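Local coordinates for protein sulfite dehydrogenase (Paracoccus pantotrophus, PDB 2XTS) that oxidises protein-bound sulfane sulfur as the molybdenum-carrying subunit of the SoxCD sulfane dehydrogenase, which works together with a haem-containing cytochrome subunit, at residues A122-W128 against N366-N370; Q137-G141 against I373-W377. One frame throughout, in Å; residues are numbered along the deposited sequence.

How the contacts relate
The chain reaches 122-128 just after strand 112-119, and a few residues on it forms helix 136-140, so the first halves of both contacts follow each other in the molybdopterin-binding family region. More than 230 residues later it returns, first with 366-370 after helix 355-362 and then with 373-377, which leads into strand 375-378 of the eight-stranded antiparallel sheet. Contact 1 thus closes one long loop and contact 2 a second; because their segments alternate, the loops cross instead of nesting. Both tie the cofactor-binding part to the dimerisation-type part. Their centres lie about 12 Å apart, and Asn123 probably hydrogen-bonds through ND2 to Gln140 O.

Contact 1 (A122-W128 against N366-N370); sequences ANGGMEW and NVYHN. With CO (cobalt (II) ion), chain G.
Trp128 lies between Asn370, whose CB sits over one indole face, and Asn366, whose CB packs on the opposite side toward the rim, where the loop after strand 112-119 of the molybdopterin-binding region meets the loop before strand 375-378 of the dimerisation-type region. CB of Asn370 makes a CH-pi contact, 3.9 Å from the centroid of the five-membered ring, and its amide is stacked with the indole, the planes 19° apart. At the ring edge, Trp128 NE1 donates to Tyr368 O at 3.0 Å; the acceptor lies almost in the indole plane, whereas the donor sits above the carbonyl plane. Without the indole, as with an alanine here, Tyr368 O would probably lose this donor and a gap would open between Asn366 and Asn370.

With CG anti to the backbone N (chi1 -175°), Asn370 extends its amide toward the 122-128 turn, and ND2 donates to Gly124 O at 3.0 Å. Glu127 N reaches the same oxygen from the other face of its plane, so two donors grip it. Ala122 to Gly125 form a type II beta turn, closed by Gly125 N to Ala122 O, with Gly124 at positive phi. Gly125 brings its CA within 3.3 Å of Val367 O, and a CB there would clash with that oxygen. A water bridges the segments, hydrogen-bonded to Asn123 O and accepting from Asn370 N.

Farther out, Asn123 is held through ND2 by Glu119 and Gln140, while Arg362 hydrogen-bonds to His369 O. The side chain of Ala122, about 5 Å (nearest atoms) from the bound molybdenum oxide, touches Tyr368 CD1. His369 turns away from 122-128 at its CB, and its ring NE2 coordinates, at 2.2 Å, a cobalt ion also bound by Glu219, Thr259 and two waters.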
ATOM      1  N   ALA A 122      15.535  -3.702 -17.652  1.00  7.11           N
ATOM      2  CA  ALA A 122      15.047  -4.520 -18.761  1.00  7.55           C
ATOM      3  C   ALA A 122      13.561  -4.345 -19.075  1.00  7.13           C
ATOM      4  O   ALA A 122      13.051  -5.034 -19.944  1.00  7.55           O
ATOM      5  CB  ALA A 122      15.388  -5.997 -18.515  1.00  8.50           C
ATOM      6  N   ASN A 123      12.863  -3.444 -18.377  1.00  6.84           N
ATOM      7  CA  ASN A 123      11.429  -3.281 -18.605  1.00  6.71           C
ATOM      8  C   ASN A 123      11.192  -2.863 -20.064  1.00  7.05           C
ATOM      9  O   ASN A 123      11.791  -1.909 -20.555  1.00  8.19           O
ATOM     10  CB  ASN A 123      10.860  -2.257 -17.630  1.00  6.52           C
ATOM     11  CG  ASN A 123       9.357  -2.326 -17.501  1.00  5.54           C
ATOM     12  OD1 ASN A 123       8.743  -3.385 -17.677  1.00  6.65           O
ATOM     13  ND2 ASN A 123       8.758  -1.199 -17.136  1.00  7.71           N
ATOM     14  N   GLY A 124      10.371  -3.625 -20.777  1.00  7.17           N
ATOM     15  CA  GLY A 124      10.180  -3.365 -22.191  1.00  7.49           C
ATOM     16  C   GLY A 124      11.307  -3.787 -23.120  1.00  8.29           C
ATOM     17  O   GLY A 124      11.271  -3.551 -24.331  1.00  8.38           O
ATOM     18  N   GLY A 125      12.324  -4.441 -22.590  1.00  7.88           N
ATOM     19  CA  GLY A 125      13.499  -4.764 -23.394  1.00  9.11           C
ATOM     20  C   GLY A 125      13.193  -5.759 -24.497  1.00  8.50           C
ATOM     21  O   GLY A 125      13.783  -5.706 -25.584  1.00 10.43           O
ATOM     22  N   MET A 126      12.242  -6.648 -24.249  1.00  8.97           N
ATOM     23  CA  MET A 126      11.800  -7.616 -25.265  1.00  9.26           C
ATOM     24  C   MET A 126      11.115  -6.932 -26.443  1.00  9.48           C
ATOM     25  O   MET A 126      10.869  -7.569 -27.465  1.00 11.86           O
ATOM     26  CB  MET A 126      10.877  -8.705 -24.670  1.00 10.31           C
ATOM     27  CG  MET A 126       9.451  -8.277 -24.353  1.00 10.40           C
ATOM     28  SD  MET A 126       9.254  -7.149 -22.967  1.00 10.30           S
ATOM     29  CE  MET A 126       9.680  -8.216 -21.562  1.00 11.16           C
ATOM     30  N   GLU A 127      10.745  -5.667 -26.269  1.00  8.74           N
ATOM     31  CA  GLU A 127      10.081  -4.853 -27.307  1.00  8.49           C
ATOM     32  C   GLU A 127      11.035  -3.984 -28.112  1.00  8.42           C
ATOM     33  O   GLU A 127      10.599  -3.234 -28.974  1.00 10.03           O
ATOM     34  CB  GLU A 127       8.994  -3.974 -26.680  1.00  9.27           C
ATOM     35  CG  GLU A 127       7.945  -4.733 -25.882  1.00 10.31           C
ATOM     36  CD  GLU A 127       7.031  -5.535 -26.761  1.00 11.05           C
ATOM     37  OE1 GLU A 127       6.304  -4.891 -27.556  1.00 13.84           O
ATOM     38  OE2 GLU A 127       7.001  -6.784 -26.633  1.00 12.81           O
ATOM     39  N   TRP A 128      12.338  -4.101 -27.885  1.00  7.90           N
ATOM     40  CA  TRP A 128      13.290  -3.288 -28.639  1.00  7.78           C
ATOM     41  C   TRP A 128      13.200  -3.553 -30.137  1.00  8.99           C
ATOM     42  O   TRP A 128      13.378  -2.645 -30.942  1.00 11.21           O
ATOM     43  CB  TRP A 128      14.725  -3.536 -28.190  1.00  7.16           C
ATOM     44  CG  TRP A 128      15.228  -2.561 -27.167  1.00  7.83           C
ATOM     45  CD1 TRP A 128      15.725  -2.861 -25.927  1.00  7.72           C
ATOM     46  CD2 TRP A 128      15.343  -1.143 -27.319  1.00  6.67           C
ATOM     47  NE1 TRP A 128      16.155  -1.713 -25.304  1.00  7.48           N
ATOM     48  CE2 TRP A 128      15.913  -0.645 -26.133  1.00  6.10           C
ATOM     49  CE3 TRP A 128      15.017  -0.244 -28.337  1.00  7.56           C
ATOM     50  CZ2 TRP A 128      16.175   0.703 -25.944  1.00  7.12           C
ATOM     51  CZ3 TRP A 128      15.280   1.096 -28.137  1.00  9.26           C
ATOM     52  CH2 TRP A 128      15.857   1.557 -26.956  1.00  8.69           C
ATOM     53  N   ASN A 366      20.253  -2.712 -27.600  1.00  8.67           N
ATOM     54  CA  ASN A 366      20.513  -2.068 -26.321  1.00  8.82           C
ATOM     55  C   ASN A 366      20.144  -2.911 -25.116  1.00  8.83           C
ATOM     56  O   ASN A 366      20.740  -2.729 -24.054  1.00  9.32           O
ATOM     57  CB  ASN A 366      19.756  -0.735 -26.248  1.00 10.18           C
ATOM     58  CG  ASN A 366      20.647   0.447 -25.944  1.00  9.66           C
ATOM     59  OD1 ASN A 366      21.783   0.582 -26.441  1.00 13.72           O
ATOM     60  ND2 ASN A 366      20.126   1.335 -25.151  1.00  9.22           N
ATOM     61  N   VAL A 367      19.115  -3.751 -25.267  1.00  7.80           N
ATOM     62  CA  VAL A 367      18.580  -4.643 -24.217  1.00  8.29           C
ATOM     63  C   VAL A 367      17.792  -3.896 -23.125  1.00  7.20           C
ATOM     64  O   VAL A 367      16.687  -4.284 -22.787  1.00  9.12           O
ATOM     65  CB  VAL A 367      19.649  -5.603 -23.592  1.00  8.77           C
ATOM     66  CG1 VAL A 367      19.044  -6.465 -22.514  1.00 10.54           C
ATOM     67  CG2 VAL A 367      20.308  -6.496 -24.663  1.00 11.12           C
ATOM     68  N   TYR A 368      18.357  -2.795 -22.644  1.00  7.08           N
ATOM     69  CA  TYR A 368      17.875  -2.078 -21.480  1.00  7.06           C
ATOM     70  C   TYR A 368      17.354  -0.691 -21.918  1.00  6.60           C
ATOM     71  O   TYR A 368      17.544  -0.258 -23.067  1.00  7.46           O
ATOM     72  CB  TYR A 368      19.036  -1.910 -20.490  1.00  7.14           C
ATOM     73  CG  TYR A 368      19.679  -3.219 -20.087  1.00  6.10           C
ATOM     74  CD1 TYR A 368      19.025  -4.105 -19.227  1.00  6.30           C
ATOM     75  CD2 TYR A 368      20.919  -3.587 -20.567  1.00  6.34           C
ATOM     76  CE1 TYR A 368      19.607  -5.300 -18.842  1.00  6.61           C
ATOM     77  CE2 TYR A 368      21.483  -4.800 -20.207  1.00  6.16           C
ATOM     78  CZ  TYR A 368      20.831  -5.650 -19.346  1.00  6.36           C
ATOM     79  OH  TYR A 368      21.459  -6.806 -18.943  1.00  9.03           O
ATOM     80  N   HIS A 369      16.728   0.016 -20.977  1.00  6.65           N
ATOM     81  CA  HIS A 369      16.375   1.419 -21.146  1.00  6.99           C
ATOM     82  C   HIS A 369      15.454   1.714 -22.332  1.00  6.28           C
ATOM     83  O   HIS A 369      15.571   2.744 -22.981  1.00  7.35           O
ATOM     84  CB  HIS A 369      17.622   2.303 -21.169  1.00  7.29           C
ATOM     85  CG  HIS A 369      18.414   2.225 -19.900  1.00  6.59           C
ATOM     86  ND1 HIS A 369      18.046   2.892 -18.747  1.00  7.35           N
ATOM     87  CD2 HIS A 369      19.557   1.561 -19.597  1.00  6.93           C
ATOM     88  CE1 HIS A 369      18.907   2.604 -17.780  1.00  7.86           C
ATOM     89  NE2 HIS A 369      19.843   1.810 -18.272  1.00  6.96           N
ATOM     90  N   ASN A 370      14.502   0.819 -22.590  1.00  6.65           N
ATOM     91  CA  ASN A 370      13.465   1.095 -23.576  1.00  6.42           C
ATOM     92  C   ASN A 370      12.329   1.911 -22.982  1.00  6.29           C
ATOM     93  O   ASN A 370      11.377   1.366 -22.423  1.00  7.39           O
ATOM     94  CB  ASN A 370      12.924  -0.203 -24.163  1.00  6.34           C
ATOM     95  CG  ASN A 370      11.936   0.056 -25.276  1.00  7.46           C
ATOM     96  OD1 ASN A 370      11.650   1.227 -25.609  1.00  9.06           O
ATOM     97  ND2 ASN A 370      11.402  -1.013 -25.863  1.00 10.83           N
TER
HETATM   98 CO    CO G1431      21.626   1.080 -17.310  0.75  2.59          CO
HETATM   99  O   HOH W   1      14.403  -1.990 -21.691  1.00 15.80           O
HETATM  100  O   HOH W   2      23.499   0.526 -16.401  1.00  8.09           O
HETATM  101  O   HOH W   3      21.650  -0.671 -18.508  1.00  7.98           O

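Contact 2 (Q137-G141 against I373-W377); sequences QYTQG and IQTWW
Gln140 and Gln374 meet through their amide ends, joining helix 136-140 to the 373-377 segment, which overlaps strand 375-378 of the antiparallel sheet in the dimerisation-type region. In the polar part of the contact the modelled NE2 atoms of Gln140 and Gln374 lie 2.9 Å apart. A donor-acceptor pair needs one of the two amides, not both, turned over, and the model does not settle which. The amide planes stand nearly perpendicular, 84° apart. Gln374 starts with CG anti to its backbone N (chi1 177°) and bends at chi2 (65°), which carries its amide toward the helix. Thr139 has its hydroxyl placed between its own backbone N and carbonyl carbon (chi1 52°), where OG1 hydrogen-bonds to Gly135 O, just before the helix.

The remaining contact is van der Waals packing. Thr139 OG1 approaches the indole of Trp376 at its edge, 4.1 Å from CH2. Over one face of that ring lies CG of Gln374 from the same segment, 3.7 Å above the plane. Trp376 also hydrogen-bonds through NE1 to Ile268 O and, like Gln140, packs on Val267, so strand 265-270 borders both sides of the junction. On the helix side, Tyr138 hydrogen-bonds through OH to Ala193 of the cytochrome chain.

The two segments bury only 126 Å² between them, yet all four touching residues are buried. As modelled, two amide nitrogens face each other; if one amide is turned over, the pair may form a hydrogen bond in this buried setting, linking the helix to 373-377.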
ATOM      1  N   GLN A 137       1.002  -5.470 -18.595  1.00  7.61           N
ATOM      2  CA  GLN A 137       1.634  -6.216 -17.505  1.00  7.42           C
ATOM      3  C   GLN A 137       2.989  -6.745 -17.976  1.00  6.76           C
ATOM      4  O   GLN A 137       3.994  -6.701 -17.249  1.00  7.25           O
ATOM      5  CB  GLN A 137       0.745  -7.392 -17.091  1.00  6.40           C
ATOM      6  CG  GLN A 137       1.396  -8.300 -16.077  1.00  6.09           C
ATOM      7  CD  GLN A 137       0.412  -9.101 -15.260  1.00  5.57           C
ATOM      8  OE1 GLN A 137      -0.696  -9.371 -15.730  1.00  7.09           O
ATOM      9  NE2 GLN A 137       0.805  -9.475 -14.049  1.00  6.47           N
ATOM     10  N   TYR A 138       3.024  -7.244 -19.215  1.00  6.51           N
ATOM     11  CA  TYR A 138       4.226  -7.894 -19.754  1.00  6.88           C
ATOM     12  C   TYR A 138       5.227  -6.899 -20.327  1.00  6.20           C
ATOM     13  O   TYR A 138       6.427  -7.048 -20.159  1.00  7.50           O
ATOM     14  CB  TYR A 138       3.830  -8.944 -20.817  1.00  7.11           C
ATOM     15  CG  TYR A 138       2.828  -9.910 -20.266  1.00  6.57           C
ATOM     16  CD1 TYR A 138       3.206 -10.869 -19.344  1.00  8.99           C
ATOM     17  CD2 TYR A 138       1.500  -9.824 -20.609  1.00  7.15           C
ATOM     18  CE1 TYR A 138       2.286 -11.722 -18.794  1.00  8.06           C
ATOM     19  CE2 TYR A 138       0.563 -10.658 -20.035  1.00  8.01           C
ATOM     20  CZ  TYR A 138       0.969 -11.617 -19.145  1.00  8.40           C
ATOM     21  OH  TYR A 138       0.067 -12.455 -18.546  1.00 10.66           O
ATOM     22  N   THR A 139       4.735  -5.905 -21.056  1.00  6.80           N
ATOM     23  CA  THR A 139       5.634  -4.997 -21.746  1.00  7.10           C
ATOM     24  C   THR A 139       6.088  -3.797 -20.903  1.00  6.49           C
ATOM     25  O   THR A 139       7.081  -3.155 -21.248  1.00  7.60           O
ATOM     26  CB  THR A 139       5.027  -4.556 -23.110  1.00  7.51           C
ATOM     27  OG1 THR A 139       3.703  -4.045 -22.951  1.00  8.73           O
ATOM     28  CG2 THR A 139       4.962  -5.717 -24.066  1.00  7.58           C
ATOM     29  N   GLN A 140       5.416  -3.529 -19.765  1.00  6.12           N
ATOM     30  CA  GLN A 140       5.777  -2.435 -18.878  1.00  6.68           C
ATOM     31  C   GLN A 140       5.748  -2.797 -17.389  1.00  6.31           C
ATOM     32  O   GLN A 140       5.994  -1.928 -16.566  1.00  6.73           O
ATOM     33  CB  GLN A 140       4.895  -1.202 -19.149  1.00  7.69           C
ATOM     34  CG  GLN A 140       5.225  -0.378 -20.411  1.00  8.01           C
ATOM     35  CD  GLN A 140       4.598  -0.947 -21.686  1.00  8.08           C
ATOM     36  OE1 GLN A 140       3.663  -1.735 -21.643  1.00  8.39           O
ATOM     37  NE2 GLN A 140       5.079  -0.490 -22.826  1.00 11.31           N
ATOM     38  N   GLY A 141       5.428  -4.041 -17.047  1.00  6.35           N
ATOM     39  CA  GLY A 141       5.164  -4.386 -15.661  1.00  5.80           C
ATOM     40  C   GLY A 141       6.340  -4.793 -14.788  1.00  5.80           C
ATOM     41  O   GLY A 141       6.134  -5.213 -13.667  1.00  6.99           O
ATOM     42  N   ILE A 373       7.618   5.311 -26.701  1.00  8.25           N
ATOM     43  CA  ILE A 373       6.170   5.434 -26.679  1.00  8.18           C
ATOM     44  C   ILE A 373       5.534   4.133 -27.113  1.00  8.34           C
ATOM     45  O   ILE A 373       5.875   3.574 -28.146  1.00  9.90           O
ATOM     46  CB  ILE A 373       5.706   6.610 -27.589  1.00  8.69           C
ATOM     47  CG1 ILE A 373       6.123   7.956 -26.990  1.00  9.38           C
ATOM     48  CG2 ILE A 373       4.219   6.600 -27.878  1.00  9.11           C
ATOM     49  CD1 ILE A 373       5.984   9.131 -27.971  1.00  9.03           C
ATOM     50  N   GLN A 374       4.588   3.665 -26.308  1.00  8.59           N
ATOM     51  CA  GLN A 374       3.799   2.476 -26.581  1.00  9.15           C
ATOM     52  C   GLN A 374       2.535   2.842 -27.361  1.00  9.11           C
ATOM     53  O   GLN A 374       1.887   3.845 -27.061  1.00 12.20           O
ATOM     54  CB  GLN A 374       3.387   1.837 -25.238  1.00  9.23           C
ATOM     55  CG  GLN A 374       2.482   0.619 -25.380  1.00  8.98           C
ATOM     56  CD  GLN A 374       3.145  -0.565 -26.062  1.00  9.02           C
ATOM     57  OE1 GLN A 374       2.692  -1.067 -27.111  1.00 11.36           O
ATOM     58  NE2 GLN A 374       4.227  -1.007 -25.497  1.00  9.65           N
ATOM     59  N   THR A 375       2.184   2.031 -28.350  1.00  8.74           N
ATOM     60  CA  THR A 375       0.968   2.207 -29.129  1.00  8.57           C
ATOM     61  C   THR A 375       0.031   1.039 -28.874  1.00  8.34           C
ATOM     62  O   THR A 375       0.449  -0.127 -28.900  1.00  8.35           O
ATOM     63  CB  THR A 375       1.284   2.222 -30.619  1.00  9.47           C
ATOM     64  OG1 THR A 375       2.292   3.206 -30.888  1.00 10.47           O
ATOM     65  CG2 THR A 375       0.050   2.529 -31.472  1.00 10.67           C
ATOM     66  N   TRP A 376      -1.243   1.347 -28.638  1.00  8.22           N
ATOM     67  CA  TRP A 376      -2.291   0.329 -28.621  1.00  7.95           C
ATOM     68  C   TRP A 376      -3.229   0.523 -29.812  1.00  8.52           C
ATOM     69  O   TRP A 376      -3.762   1.626 -30.028  1.00  9.31           O
ATOM     70  CB  TRP A 376      -3.187   0.397 -27.375  1.00  8.08           C
ATOM     71  CG  TRP A 376      -2.511   0.278 -26.054  1.00  7.84           C
ATOM     72  CD1 TRP A 376      -2.744   1.093 -24.988  1.00  7.95           C
ATOM     73  CD2 TRP A 376      -1.522  -0.685 -25.611  1.00  7.28           C
ATOM     74  NE1 TRP A 376      -1.982   0.707 -23.922  1.00  8.68           N
ATOM     75  CE2 TRP A 376      -1.228  -0.380 -24.272  1.00  7.13           C
ATOM     76  CE3 TRP A 376      -0.899  -1.791 -26.197  1.00  8.09           C
ATOM     77  CZ2 TRP A 376      -0.303  -1.100 -23.537  1.00  7.65           C
ATOM     78  CZ3 TRP A 376       0.006  -2.514 -25.461  1.00  9.02           C
ATOM     79  CH2 TRP A 376       0.298  -2.169 -24.155  1.00  8.13           C
ATOM     80  N   TRP A 377      -3.442  -0.550 -30.555  1.00  8.51           N
ATOM     81  CA  TRP A 377      -4.471  -0.554 -31.592  1.00  8.34           C
ATOM     82  C   TRP A 377      -5.790  -1.013 -30.988  1.00  8.93           C
ATOM     83  O   TRP A 377      -5.927  -2.159 -30.611  1.00  9.74           O
ATOM     84  CB  TRP A 377      -4.043  -1.458 -32.743  1.00  8.80           C
ATOM     85  CG  TRP A 377      -5.007  -1.554 -33.881  1.00  8.53           C
ATOM     86  CD1 TRP A 377      -5.850  -0.602 -34.338  1.00 11.40           C
ATOM     87  CD2 TRP A 377      -5.161  -2.677 -34.748  1.00 10.45           C
ATOM     88  NE1 TRP A 377      -6.537  -1.056 -35.449  1.00 12.86           N
ATOM     89  CE2 TRP A 377      -6.113  -2.324 -35.730  1.00 11.99           C
ATOM     90  CE3 TRP A 377      -4.555  -3.936 -34.817  1.00 11.70           C
ATOM     91  CZ2 TRP A 377      -6.508  -3.203 -36.738  1.00 13.19           C
ATOM     92  CZ3 TRP A 377      -4.956  -4.820 -35.826  1.00 13.27           C
ATOM     93  CH2 TRP A 377      -5.920  -4.442 -36.767  1.00 14.53           C
TER